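Local coordinates for protein alpha,alpha-trehalose-phosphate synthase (UDP-forming) (Burkholderia xenovorans, PDB 5V0T) that is a family 20 glycosyltransferase with the two-domain GT-B fold, binding uridine-5'-diphosphate and 6-O-phosphono-alpha-D-glucopyranose, at residues Q171-V176 / E181-L186; D205-E210 / L223-F228; R287-E292 / R325-G330; T299-K304 / R429-P434. All coordinates share one frame; numbering follows the deposited sequence. Where two conformers were deposited one is given.

The four contacts divide between the two Rossmann-like halves of a GT-B fold. Contacts 1 and 2 come first along the chain and belong to the half built on the mixed sheet. Their centres are 12 Å apart and they touch, Tyr206 and Ile207 of contact 2 lying against Val183 of contact 1. Contacts 3 and 4 belong to the half with the six-stranded parallel sheet; their segments alternate in sequence, their centres are 20 Å apart, and their nearest atoms stay about 7 Å from each other. Contacts 1 and 4, with centres 45 Å apart, lie on opposite sides of the chain's centre. Each pair lies within one half, and none of the four bridges them.

Contact 1 (Q171-V176 / E181-L186); sequences QVLLAV and ELVEAL
Leu173 reaches Val183 with an extended first torsion: its CG stands opposite the backbone N (chi1 180°), and with chi2 at 61° CD2 is the branch that continues the extended chain, anti to CA, and reaches the partner helix. On Val183 it is CG2, the methyl set opposite the carbonyl carbon, that receives it; Leu173 CD2 and Val183 CG2 are 3.9 Å apart, and the two side chains approach at a slant. A second pair forms beside the first. Val176 CG1 meets Leu182 CD1 at 3.8 Å, one methyl from each residue. These side chains cross at nearly a right angle. The contact is wholly apolar, and all four touching residues are buried.

The spacing comes from a type I turn running from Leu173 to Val176 and closed by Val176 N to Leu173 O, 2.9 Å. It brings residues three apart to one side of the chain, where they face two successive residues of the next helix. That helix is held by its own i to i+4 bonds, such as Leu186 N to Leu182 O at 3.0 Å. The two segments bury 116 Å² between them, both sides summed, which fits just two methyl-methyl meetings.

Other parts of the fold close the cluster. Helix 79-98 lies against Leu173, Val176 and Leu182 through Phe98, Thr93, Ala97 and Leu94. From helix 197-209, Tyr206 packs on both Leu173 and Val183, so the turn after helix 170-173 and the middle of helix 179-186 are joined within a layer of helices.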
loop_
_atom_site.group_PDB
_atom_site.type_symbol
_atom_site.label_atom_id
_atom_site.label_comp_id
_atom_site.label_asym_id
_atom_site.label_seq_id
_atom_site.Cartn_x
_atom_site.Cartn_y
_atom_site.Cartn_z
ATOM N N GLN A 171 -13.473 0.017 17.436
ATOM C CA GLN A 171 -14.909 -0.165 17.207
ATOM C C GLN A 171 -15.192 -0.728 15.825
ATOM O O GLN A 171 -16.199 -1.417 15.625
ATOM C CB GLN A 171 -15.666 1.160 17.373
ATOM C CG GLN A 171 -15.920 1.555 18.807
ATOM C CD GLN A 171 -16.795 0.523 19.518
ATOM O OE1 GLN A 171 -17.821 0.097 18.990
ATOM N NE2 GLN A 171 -16.362 0.083 20.688
ATOM N N VAL A 172 -14.349 -0.393 14.856
ATOM C CA VAL A 172 -14.480 -0.908 13.500
ATOM C C VAL A 172 -13.969 -2.346 13.418
ATOM O O VAL A 172 -14.567 -3.191 12.742
ATOM C CB VAL A 172 -13.735 0.034 12.531
ATOM C CG1 VAL A 172 -13.566 -0.604 11.164
ATOM C CG2 VAL A 172 -14.480 1.385 12.425
ATOM N N LEU A 173 -12.891 -2.656 14.140
ATOM C CA LEU A 173 -12.352 -4.017 14.149
ATOM C C LEU A 173 -13.351 -5.014 14.747
ATOM O O LEU A 173 -13.369 -6.186 14.353
ATOM C CB LEU A 173 -11.037 -4.043 14.925
ATOM C CG LEU A 173 -10.315 -5.397 15.055
ATOM C CD1 LEU A 173 -9.940 -5.934 13.671
ATOM C CD2 LEU A 173 -9.084 -5.254 15.930
ATOM N N LEU A 174 -14.215 -4.562 15.659
ATOM C CA LEU A 174 -15.216 -5.446 16.263
ATOM C C LEU A 174 -16.156 -6.070 15.239
ATOM O O LEU A 174 -16.797 -7.080 15.549
ATOM C CB LEU A 174 -16.050 -4.695 17.300
ATOM C CG LEU A 174 -15.304 -4.176 18.529
ATOM C CD1 LEU A 174 -16.277 -3.443 19.472
ATOM C CD2 LEU A 174 -14.584 -5.303 19.230
ATOM N N ALA A 175 -16.264 -5.487 14.040
ATOM C CA ALA A 175 -17.086 -6.076 12.989
ATOM C C ALA A 175 -16.510 -7.386 12.461
ATOM O O ALA A 175 -17.252 -8.177 11.874
ATOM C CB ALA A 175 -17.253 -5.095 11.823
ATOM N N VAL A 176 -15.213 -7.616 12.625
ATOM C CA VAL A 176 -14.593 -8.879 12.220
ATOM C C VAL A 176 -14.901 -9.888 13.320
ATOM O O VAL A 176 -14.370 -9.749 14.428
ATOM C CB VAL A 176 -13.076 -8.721 12.008
ATOM C CG1 VAL A 176 -12.432 -10.045 11.613
ATOM C CG2 VAL A 176 -12.781 -7.651 10.958
ATOM N N GLU A 181 -9.393 -13.551 18.351
ATOM C CA GLU A 181 -8.396 -14.547 17.960
ATOM C C GLU A 181 -7.295 -13.914 17.117
ATOM O O GLU A 181 -6.119 -14.287 17.229
ATOM C CB GLU A 181 -9.065 -15.694 17.190
ATOM C CG GLU A 181 -9.952 -16.610 18.024
ATOM C CD GLU A 181 -11.258 -15.955 18.507
ATOM O OE1 GLU A 181 -11.745 -14.972 17.891
ATOM O OE2 GLU A 181 -11.799 -16.434 19.532
ATOM N N LEU A 182 -7.660 -12.961 16.259
ATOM C CA LEU A 182 -6.662 -12.262 15.453
ATOM C C LEU A 182 -5.712 -11.464 16.332
ATOM O O LEU A 182 -4.488 -11.528 16.163
ATOM C CB LEU A 182 -7.350 -11.340 14.439
ATOM C CG LEU A 182 -8.031 -12.015 13.249
ATOM C CD1 LEU A 182 -8.910 -11.019 12.501
ATOM C CD2 LEU A 182 -6.967 -12.591 12.329
ATOM N N VAL A 183 -6.253 -10.687 17.272
ATOM C CA VAL A 183 -5.369 -9.850 18.079
ATOM C C VAL A 183 -4.526 -10.705 19.015
ATOM O O VAL A 183 -3.353 -10.408 19.258
ATOM C CB VAL A 183 -6.170 -8.781 18.845
ATOM C CG1 VAL A 183 -5.240 -7.986 19.759
ATOM C CG2 VAL A 183 -6.878 -7.837 17.858
ATOM N N GLU A 184 -5.097 -11.781 19.556
ATOM C CA GLU A 184 -4.282 -12.667 20.380
ATOM C C GLU A 184 -3.131 -13.254 19.572
ATOM O O GLU A 184 -1.989 -13.307 20.046
ATOM C CB GLU A 184 -5.146 -13.775 20.985
ATOM C CG GLU A 184 -4.331 -14.760 21.802
ATOM C CD GLU A 184 -5.190 -15.764 22.550
ATOM O OE1 GLU A 184 -4.693 -16.337 23.540
ATOM O OE2 GLU A 184 -6.351 -15.976 22.147
ATOM N N ALA A 185 -3.406 -13.670 18.332
ATOM C CA ALA A 185 -2.349 -14.178 17.462
ATOM C C ALA A 185 -1.267 -13.126 17.222
ATOM O O ALA A 185 -0.071 -13.449 17.202
ATOM C CB ALA A 185 -2.946 -14.645 16.131
ATOM N N LEU A 186 -1.663 -11.858 17.061
ATOM C CA LEU A 186 -0.677 -10.789 16.917
ATOM C C LEU A 186 0.262 -10.722 18.110
ATOM O O LEU A 186 1.443 -10.382 17.951
ATOM C CB LEU A 186 -1.368 -9.436 16.735
ATOM C CG LEU A 186 -1.950 -9.059 15.379
ATOM C CD1 LEU A 186 -2.653 -7.709 15.506
ATOM C CD2 LEU A 186 -0.850 -8.989 14.318
#

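Contact 2 (D205-E210 / L223-F228); sequences DYIVNE and LTIHAF
Ile207 carries the contact, its branches spreading over the strand. Its terminal CD1 lies 3.9 Å from Ala227 CB, while CG2 sits 4.1 Å from that same Ala227 CB and an equal 4.1 Å from Ile225 CG2. CG2 stands opposite the backbone N of Ile207, and the other branch turns back beside that N (chi1 -68°); Ala227 CB sits against the notch between the two arms. The His226 carbonyl between the two strand residues also comes near CG2, without a hydrogen bond.

One shell out, the Ile207 backbone is hydrogen-bonded with Gly213, tying the helix end to the loop before strand 214-216, and Ile225 packs on Leu232 and Ala234 of strand 230-236. Along 205-210 itself, Tyr206 lays one ring face on Glu210 CB, 3.5 Å above the ring's centre, and bonds through OH to His179 ND1. Asn209 ND2 makes a weak bond to Asp205 OD1, 2.7 Å long but bent to 125°; Asp205 OD2 bonds to Ser170 OG.

The axes of helix 205-209 and strand 223-227 come within 9.3 Å and run at 41° in roughly the same direction. Strand 223-227 lies antiparallel to both 214-216 and 230-236, the latter leading into the mixed sheet through 191-194. Helix 197-209 thus covers one side of this outer three-stranded portion, with Val183 of helix 179-186 adding to the cover of Ile207.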
loop_
_atom_site.group_PDB
_atom_site.type_symbol
_atom_site.label_atom_id
_atom_site.label_comp_id
_atom_site.label_asym_id
_atom_site.label_seq_id
_atom_site.Cartn_x
_atom_site.Cartn_y
_atom_site.Cartn_z
ATOM N N ASP A 205 -5.791 0.870 21.686
ATOM C CA ASP A 205 -7.170 1.062 22.129
ATOM C C ASP A 205 -7.904 -0.276 22.238
ATOM O O ASP A 205 -8.639 -0.512 23.202
ATOM C CB ASP A 205 -7.888 2.002 21.156
ATOM C CG ASP A 205 -9.213 2.506 21.690
ATOM O OD1 ASP A 205 -9.247 2.996 22.837
ATOM O OD2 ASP A 205 -10.219 2.436 20.958
ATOM N N TYR A 206 -7.715 -1.167 21.257
ATOM C CA TYR A 206 -8.311 -2.498 21.358
ATOM C C TYR A 206 -7.739 -3.263 22.548
ATOM O O TYR A 206 -8.486 -3.852 23.342
ATOM C CB TYR A 206 -8.096 -3.283 20.057
ATOM C CG TYR A 206 -8.775 -4.647 20.083
ATOM C CD1 TYR A 206 -8.171 -5.740 20.707
ATOM C CD2 TYR A 206 -10.022 -4.835 19.503
ATOM C CE1 TYR A 206 -8.791 -6.978 20.760
ATOM C CE2 TYR A 206 -10.642 -6.075 19.534
ATOM C CZ TYR A 206 -10.019 -7.146 20.164
ATOM O OH TYR A 206 -10.634 -8.380 20.220
ATOM N N ILE A 207 -6.409 -3.274 22.683
ATOM C CA ILE A 207 -5.766 -3.998 23.787
ATOM C C ILE A 207 -6.343 -3.560 25.131
ATOM O O ILE A 207 -6.682 -4.392 25.992
ATOM C CB ILE A 207 -4.240 -3.788 23.740
ATOM C CG1 ILE A 207 -3.623 -4.469 22.505
ATOM C CG2 ILE A 207 -3.595 -4.258 25.040
ATOM C CD1 ILE A 207 -3.702 -5.984 22.527
ATOM N N VAL A 208 -6.460 -2.244 25.338
ATOM C CA VAL A 208 -6.891 -1.738 26.644
ATOM C C VAL A 208 -8.394 -1.918 26.839
ATOM O O VAL A 208 -8.845 -2.345 27.905
ATOM C CB VAL A 208 -6.469 -0.263 26.804
ATOM C CG1 VAL A 208 -7.131 0.358 28.023
ATOM C CG2 VAL A 208 -4.946 -0.155 26.897
ATOM N N ASN A 209 -9.191 -1.624 25.811
ATOM C CA ASN A 209 -10.635 -1.523 25.974
ATOM C C ASN A 209 -11.405 -2.757 25.524
ATOM O O ASN A 209 -12.563 -2.911 25.923
ATOM C CB ASN A 209 -11.155 -0.298 25.223
ATOM C CG ASN A 209 -10.738 0.983 25.887
ATOM O OD1 ASN A 209 -10.959 1.156 27.077
ATOM N ND2 ASN A 209 -10.096 1.871 25.138
ATOM N N GLU A 210 -10.806 -3.637 24.725
ATOM C CA GLU A 210 -11.462 -4.874 24.323
ATOM C C GLU A 210 -10.743 -6.140 24.778
ATOM O O GLU A 210 -11.393 -7.173 24.912
ATOM C CB GLU A 210 -11.635 -4.916 22.788
ATOM C CG GLU A 210 -12.352 -3.701 22.223
ATOM C CD GLU A 210 -13.768 -3.538 22.773
ATOM O OE1 GLU A 210 -14.373 -4.546 23.200
ATOM O OE2 GLU A 210 -14.276 -2.396 22.777
ATOM N N LEU A 223 6.360 0.810 22.549
ATOM C CA LEU A 223 5.529 0.510 23.705
ATOM C C LEU A 223 5.700 -0.949 24.110
ATOM O O LEU A 223 6.020 -1.809 23.290
ATOM C CB LEU A 223 4.055 0.771 23.388
ATOM C CG LEU A 223 3.762 2.104 22.701
ATOM C CD1 LEU A 223 2.285 2.224 22.374
ATOM C CD2 LEU A 223 4.208 3.243 23.590
ATOM N N THR A 224 5.474 -1.226 25.387
ATOM C CA THR A 224 5.375 -2.591 25.872
ATOM C C THR A 224 3.906 -2.958 26.001
ATOM O O THR A 224 3.126 -2.221 26.618
ATOM C CB THR A 224 6.081 -2.747 27.218
ATOM O OG1 THR A 224 7.432 -2.305 27.082
ATOM C CG2 THR A 224 6.065 -4.206 27.665
ATOM N N ILE A 225 3.533 -4.089 25.410
ATOM C CA ILE A 225 2.163 -4.586 25.425
ATOM C C ILE A 225 2.083 -5.774 26.376
ATOM O O ILE A 225 2.928 -6.677 26.323
ATOM C CB ILE A 225 1.696 -5.002 24.022
ATOM C CG1 ILE A 225 1.896 -3.869 23.005
ATOM C CG2 ILE A 225 0.244 -5.426 24.082
ATOM C CD1 ILE A 225 1.042 -2.645 23.286
ATOM N N HIS A 226 1.061 -5.786 27.226
ATOM C CA HIS A 226 0.726 -6.946 28.042
ATOM C C HIS A 226 -0.713 -7.323 27.740
ATOM O O HIS A 226 -1.627 -6.535 28.007
ATOM C CB HIS A 226 0.890 -6.656 29.536
ATOM C CG HIS A 226 2.299 -6.378 29.958
ATOM N ND1 HIS A 226 3.137 -7.356 30.451
ATOM C CD2 HIS A 226 3.009 -5.226 29.992
ATOM C CE1 HIS A 226 4.304 -6.821 30.759
ATOM N NE2 HIS A 226 4.254 -5.530 30.487
ATOM N N ALA A 227 -0.917 -8.518 27.189
ATOM C CA ALA A 227 -2.260 -8.965 26.843
ATOM C C ALA A 227 -2.233 -10.459 26.569
ATOM O O ALA A 227 -1.232 -10.992 26.080
ATOM C CB ALA A 227 -2.817 -8.210 25.627
ATOM N N PHE A 228 -3.342 -11.123 26.900
ATOM C CA PHE A 228 -3.505 -12.559 26.661
ATOM C C PHE A 228 -2.383 -13.366 27.306
ATOM O O PHE A 228 -1.940 -14.382 26.766
ATOM C CB PHE A 228 -3.574 -12.871 25.165
ATOM C CG PHE A 228 -4.644 -12.125 24.430
ATOM C CD1 PHE A 228 -5.969 -12.533 24.503
ATOM C CD2 PHE A 228 -4.322 -11.025 23.646
ATOM C CE1 PHE A 228 -6.956 -11.846 23.816
ATOM C CE2 PHE A 228 -5.298 -10.337 22.955
ATOM C CZ PHE A 228 -6.622 -10.750 23.037
#

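Contact 3 (R287-E292 / R325-G330); sequences RFRAFE and RLQLEG
Phe288 meets Leu328 by a CH-pi contact: Leu328 CD1 hangs 3.5 Å from the ring centroid and only 8° off the ring normal, almost squarely over the centre of one face. On Leu328, chi1 of -172° carries CG out and chi2 of 62° turns CD1 onto the ring; the two side chains cross at about a right angle. Ring atoms CE2 and CD2 of Phe288 each lie 3.6 Å from Leu328 CD1. The same ring also meets Phe307 of strand 305-310, with planes at about 75°.

Helix 284-297 links the adjacent parallel strands 270-275 and 305-310, and helix 319-339 links 305-310 to 347-350, so the contact joins neighbouring helices of successive beta-alpha-beta crossovers in a Rossmann-like domain.

Next along the chain, Arg289 extends alongside Gln327; its NH2 stays 4.2 Å from Gln327 NE2, a mere approach of two donors, since the strong partner of this guanidinium is Glu331, whose OE1 forms a salt bridge with Arg289 NE. Further on, Phe291 meets Phe307 edge-to-face. Glu292 forms salt bridges with Arg334 and Arg338, adding ionic links between the same two helices.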
loop_
_atom_site.group_PDB
_atom_site.type_symbol
_atom_site.label_atom_id
_atom_site.label_comp_id
_atom_site.label_asym_id
_atom_site.label_seq_id
_atom_site.Cartn_x
_atom_site.Cartn_y
_atom_site.Cartn_z
ATOM N N ARG A 287 -12.836 10.709 -6.695
ATOM C CA ARG A 287 -11.778 11.391 -7.431
ATOM C C ARG A 287 -12.258 11.849 -8.807
ATOM O O ARG A 287 -11.999 12.987 -9.230
ATOM C CB ARG A 287 -10.596 10.435 -7.557
ATOM C CG ARG A 287 -9.420 11.007 -8.215
ATOM C CD ARG A 287 -8.270 10.068 -8.239
ATOM N NE ARG A 287 -7.973 9.450 -6.946
ATOM C CZ ARG A 287 -7.037 8.525 -6.813
ATOM N NH1 ARG A 287 -6.368 8.168 -7.896
ATOM N NH2 ARG A 287 -6.780 7.947 -5.632
ATOM N N PHE A 288 -12.946 10.963 -9.531
ATOM C CA PHE A 288 -13.492 11.339 -10.837
ATOM C C PHE A 288 -14.554 12.425 -10.690
ATOM O O PHE A 288 -14.603 13.366 -11.487
ATOM C CB PHE A 288 -14.085 10.114 -11.550
ATOM C CG PHE A 288 -13.057 9.209 -12.227
ATOM C CD1 PHE A 288 -11.775 9.054 -11.714
ATOM C CD2 PHE A 288 -13.404 8.504 -13.376
ATOM C CE1 PHE A 288 -10.845 8.208 -12.328
ATOM C CE2 PHE A 288 -12.487 7.654 -14.006
ATOM C CZ PHE A 288 -11.199 7.509 -13.473
ATOM N N ARG A 289 -15.415 12.308 -9.676
ATOM C CA ARG A 289 -16.468 13.300 -9.475
ATOM C C ARG A 289 -15.908 14.683 -9.155
ATOM O O ARG A 289 -16.515 15.696 -9.528
ATOM C CB ARG A 289 -17.425 12.829 -8.372
ATOM C CG ARG A 289 -18.232 11.621 -8.823
ATOM C CD ARG A 289 -19.244 11.104 -7.808
ATOM N NE ARG A 289 -19.974 10.000 -8.427
ATOM C CZ ARG A 289 -20.933 9.294 -7.842
ATOM N NH1 ARG A 289 -21.309 9.570 -6.603
ATOM N NH2 ARG A 289 -21.514 8.307 -8.509
ATOM N N ALA A 290 -14.770 14.758 -8.468
ATOM C CA ALA A 290 -14.205 16.074 -8.183
ATOM C C ALA A 290 -13.536 16.681 -9.413
ATOM O O ALA A 290 -13.538 17.906 -9.567
ATOM C CB ALA A 290 -13.216 15.974 -7.021
ATOM N N PHE A 291 -12.969 15.850 -10.299
ATOM C CA PHE A 291 -12.507 16.367 -11.581
ATOM C C PHE A 291 -13.683 16.849 -12.418
ATOM O O PHE A 291 -13.600 17.892 -13.072
ATOM C CB PHE A 291 -11.701 15.300 -12.343
ATOM C CG PHE A 291 -11.188 15.772 -13.703
ATOM C CD1 PHE A 291 -10.275 16.815 -13.795
ATOM C CD2 PHE A 291 -11.639 15.184 -14.886
ATOM C CE1 PHE A 291 -9.808 17.253 -15.036
ATOM C CE2 PHE A 291 -11.169 15.607 -16.133
ATOM C CZ PHE A 291 -10.243 16.644 -16.211
ATOM N N GLU A 292 -14.791 16.105 -12.412
ATOM C CA GLU A 292 -15.995 16.587 -13.084
ATOM C C GLU A 292 -16.482 17.910 -12.488
ATOM O O GLU A 292 -16.880 18.828 -13.226
ATOM C CB GLU A 292 -17.092 15.519 -13.003
ATOM C CG GLU A 292 -18.465 15.961 -13.505
ATOM C CD GLU A 292 -19.490 14.848 -13.324
ATOM O OE1 GLU A 292 -20.297 14.596 -14.252
ATOM O OE2 GLU A 292 -19.449 14.198 -12.262
ATOM N N ARG A 325 -14.997 -1.685 -10.418
ATOM C CA ARG A 325 -14.562 -1.409 -11.783
ATOM C C ARG A 325 -15.726 -0.910 -12.628
ATOM O O ARG A 325 -15.608 0.097 -13.336
ATOM C CB ARG A 325 -13.937 -2.653 -12.426
ATOM C CG ARG A 325 -13.607 -2.442 -13.920
ATOM C CD ARG A 325 -13.208 -3.773 -14.611
ATOM N NE ARG A 325 -12.825 -3.587 -16.013
ATOM C CZ ARG A 325 -12.585 -4.606 -16.837
ATOM N NH1 ARG A 325 -12.694 -5.850 -16.382
ATOM N NH2 ARG A 325 -12.223 -4.390 -18.099
ATOM N N LEU A 326 -16.868 -1.604 -12.561
ATOM C CA LEU A 326 -18.040 -1.189 -13.324
ATOM C C LEU A 326 -18.473 0.223 -12.959
ATOM O O LEU A 326 -18.811 1.028 -13.841
ATOM C CB LEU A 326 -19.191 -2.160 -13.087
ATOM C CG LEU A 326 -19.086 -3.552 -13.698
ATOM C CD1 LEU A 326 -20.208 -4.433 -13.141
ATOM C CD2 LEU A 326 -19.170 -3.458 -15.232
ATOM N N GLN A 327 -18.483 0.535 -11.665
ATOM C CA GLN A 327 -18.913 1.860 -11.248
ATOM C C GLN A 327 -17.994 2.924 -11.827
ATOM O O GLN A 327 -18.467 3.923 -12.381
ATOM C CB GLN A 327 -18.969 1.953 -9.724
ATOM C CG GLN A 327 -19.540 3.288 -9.252
ATOM C CD GLN A 327 -19.750 3.391 -7.752
ATOM O OE1 GLN A 327 -19.154 2.649 -6.961
ATOM N NE2 GLN A 327 -20.607 4.330 -7.352
ATOM N N LEU A 328 -16.679 2.691 -11.760
ATOM C CA LEU A 328 -15.708 3.683 -12.225
ATOM C C LEU A 328 -15.788 3.874 -13.729
ATOM O O LEU A 328 -15.653 4.999 -14.230
ATOM C CB LEU A 328 -14.292 3.269 -11.834
ATOM C CG LEU A 328 -13.220 4.332 -12.117
ATOM C CD1 LEU A 328 -13.533 5.591 -11.270
ATOM C CD2 LEU A 328 -11.814 3.780 -11.818
ATOM N N GLU A 329 -15.984 2.783 -14.466
ATOM C CA GLU A 329 -16.066 2.893 -15.914
ATOM C C GLU A 329 -17.284 3.704 -16.344
ATOM O O GLU A 329 -17.202 4.494 -17.291
ATOM C CB GLU A 329 -16.048 1.492 -16.524
ATOM C CG GLU A 329 -14.621 0.951 -16.424
ATOM C CD GLU A 329 -14.437 -0.503 -16.795
ATOM O OE1 GLU A 329 -13.254 -0.897 -16.900
ATOM O OE2 GLU A 329 -15.429 -1.257 -16.946
ATOM N N GLY A 330 -18.412 3.550 -15.641
ATOM C CA GLY A 330 -19.562 4.391 -15.925
ATOM C C GLY A 330 -19.306 5.857 -15.617
ATOM O O GLY A 330 -19.790 6.736 -16.328
#

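Contact 4 (T299-K304 / R429-P434); sequences TAQRNK and RALDMP
Gln301, the residue that rests on Leu431, is anchored by its backbone: its carbonyl O accepts Lys304 N at 3.0 Å, while Arg302 N bonds to Thr299 O at 3.1 Å. These bonds shape the short 3-10 turn and the loop leading to strand 305-310. From this base the glutamine chain bends at its second torsion (chi2 -64°) and brings its amide against the end of helix 420-432. Leu431 CD1 touches the amide as a whole rather than a single atom, lying 3.7 Å from Gln301 OE1 and 3.8 Å from both Gln301 CD and NE2.

Asp432 approaches from the opposite direction. Its OD2 remains 4.2 Å from Gln301 NE2, with amide and carboxylate planes 39° apart, too far for a hydrogen bond. Nearest atoms of a formic acid molecule, probably from the crystallisation liquor, lie about 3 Å from the Gln301 side chain.

Lys270 of strand 270-275 connects both sides: its NZ bonds to Leu431 O, and its backbone pairs with Lys304. The loop and the helix end are thus set on one strand of the parallel sheet.

Between the segments themselves, the contact of one leucine methyl with an amide is probably mainly van der Waals, and Asp432 may add a longer-range pull on the amide N-H, without a hydrogen bond.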
loop_
_atom_site.group_PDB
_atom_site.type_symbol
_atom_site.label_atom_id
_atom_site.label_comp_id
_atom_site.label_asym_id
_atom_site.label_seq_id
_atom_site.Cartn_x
_atom_site.Cartn_y
_atom_site.Cartn_z
ATOM N N THR A 299 -14.925 27.041 -16.458
ATOM C CA THR A 299 -14.945 26.886 -17.905
ATOM C C THR A 299 -13.556 27.080 -18.499
ATOM O O THR A 299 -13.230 26.454 -19.515
ATOM C CB THR A 299 -15.951 27.844 -18.545
ATOM O OG1 THR A 299 -15.513 29.203 -18.383
ATOM C CG2 THR A 299 -17.323 27.667 -17.912
ATOM N N ALA A 300 -12.700 27.875 -17.847
ATOM C CA ALA A 300 -11.357 28.080 -18.371
ATOM C C ALA A 300 -10.519 26.809 -18.331
ATOM O O ALA A 300 -9.545 26.709 -19.085
ATOM C CB ALA A 300 -10.648 29.201 -17.606
ATOM N N GLN A 301 -10.886 25.827 -17.504
ATOM C CA GLN A 301 -10.132 24.577 -17.467
ATOM C C GLN A 301 -10.502 23.625 -18.600
ATOM O O GLN A 301 -9.724 22.711 -18.903
ATOM C CB GLN A 301 -10.334 23.858 -16.126
ATOM C CG GLN A 301 -9.661 24.516 -14.922
ATOM C CD GLN A 301 -8.143 24.549 -15.017
ATOM O OE1 GLN A 301 -7.535 23.826 -15.810
ATOM N NE2 GLN A 301 -7.521 25.398 -14.205
ATOM N N ARG A 302 -11.663 23.811 -19.227
ATOM C CA ARG A 302 -12.098 22.892 -20.272
ATOM C C ARG A 302 -11.167 22.990 -21.473
ATOM O O ARG A 302 -10.763 24.084 -21.874
ATOM C CB ARG A 302 -13.541 23.189 -20.669
ATOM C CG ARG A 302 -14.536 22.937 -19.507
ATOM C CD ARG A 302 -15.919 23.459 -19.841
ATOM N NE ARG A 302 -16.720 23.604 -18.630
ATOM C CZ ARG A 302 -17.950 24.095 -18.599
ATOM N NH1 ARG A 302 -18.534 24.495 -19.723
ATOM N NH2 ARG A 302 -18.594 24.199 -17.444
ATOM N N ASN A 303 -10.791 21.828 -22.013
ATOM C CA ASN A 303 -9.838 21.679 -23.112
ATOM C C ASN A 303 -8.443 22.186 -22.752
ATOM O O ASN A 303 -7.581 22.282 -23.630
ATOM C CB ASN A 303 -10.339 22.362 -24.402
ATOM C CG ASN A 303 -10.054 21.536 -25.656
ATOM O OD1 ASN A 303 -9.155 20.693 -25.660
ATOM N ND2 ASN A 303 -10.816 21.778 -26.730
ATOM N N LYS A 304 -8.184 22.502 -21.474
ATOM C CA LYS A 304 -6.867 22.956 -21.041
ATOM C C LYS A 304 -6.200 22.007 -20.055
ATOM O O LYS A 304 -5.086 22.289 -19.604
ATOM C CB LYS A 304 -6.959 24.355 -20.419
ATOM C CG LYS A 304 -7.593 25.383 -21.348
ATOM C CD LYS A 304 -6.949 25.339 -22.717
ATOM C CE LYS A 304 -7.347 26.534 -23.578
ATOM N NZ LYS A 304 -6.609 27.766 -23.208
ATOM N N ARG A 429 -6.374 24.860 -7.155
ATOM C CA ARG A 429 -5.240 25.448 -6.453
ATOM C C ARG A 429 -3.923 24.849 -6.942
ATOM O O ARG A 429 -2.959 25.582 -7.214
ATOM C CB ARG A 429 -5.423 25.244 -4.950
ATOM C CG ARG A 429 -4.233 25.600 -4.091
ATOM C CD ARG A 429 -4.372 26.983 -3.508
ATOM N NE ARG A 429 -3.492 27.126 -2.358
ATOM C CZ ARG A 429 -2.289 27.688 -2.389
ATOM N NH1 ARG A 429 -1.792 28.191 -3.534
ATOM N NH2 ARG A 429 -1.579 27.741 -1.261
ATOM N N ALA A 430 -3.870 23.517 -7.075
ATOM C CA ALA A 430 -2.668 22.849 -7.577
ATOM C C ALA A 430 -2.299 23.333 -8.977
ATOM O O ALA A 430 -1.138 23.665 -9.247
ATOM C CB ALA A 430 -2.877 21.332 -7.589
ATOM N N LEU A 431 -3.278 23.354 -9.888
ATOM C CA LEU A 431 -2.996 23.702 -11.277
ATOM C C LEU A 431 -2.452 25.116 -11.414
ATOM O O LEU A 431 -1.641 25.381 -12.307
ATOM C CB LEU A 431 -4.251 23.554 -12.136
ATOM C CG LEU A 431 -4.717 22.129 -12.424
ATOM C CD1 LEU A 431 -6.185 22.171 -12.802
ATOM C CD2 LEU A 431 -3.868 21.488 -13.540
ATOM N N ASP A 432 -2.882 26.034 -10.552
ATOM C CA ASP A 432 -2.504 27.435 -10.670
ATOM C C ASP A 432 -1.441 27.856 -9.663
ATOM O O ASP A 432 -1.064 29.034 -9.636
ATOM C CB ASP A 432 -3.746 28.323 -10.520
ATOM C CG ASP A 432 -4.748 28.131 -11.654
ATOM O OD1 ASP A 432 -4.325 28.054 -12.832
ATOM O OD2 ASP A 432 -5.962 28.053 -11.363
ATOM N N MET A 433 -0.921 26.929 -8.860
ATOM C CA MET A 433 0.043 27.306 -7.832
ATOM C C MET A 433 1.308 27.907 -8.455
ATOM O O MET A 433 1.854 27.342 -9.417
ATOM C CB MET A 433 0.404 26.098 -6.969
ATOM C CG MET A 433 1.137 26.487 -5.688
ATOM S SD MET A 433 1.548 25.098 -4.616
ATOM C CE MET A 433 -0.083 24.678 -4.021
ATOM N N PRO A 434 1.800 29.036 -7.947
ATOM C CA PRO A 434 3.009 29.640 -8.519
ATOM C C PRO A 434 4.256 28.820 -8.208
ATOM O O PRO A 434 4.315 28.063 -7.235
ATOM C CB PRO A 434 3.071 31.025 -7.864
ATOM C CG PRO A 434 2.204 30.962 -6.702
ATOM C CD PRO A 434 1.188 29.879 -6.909
#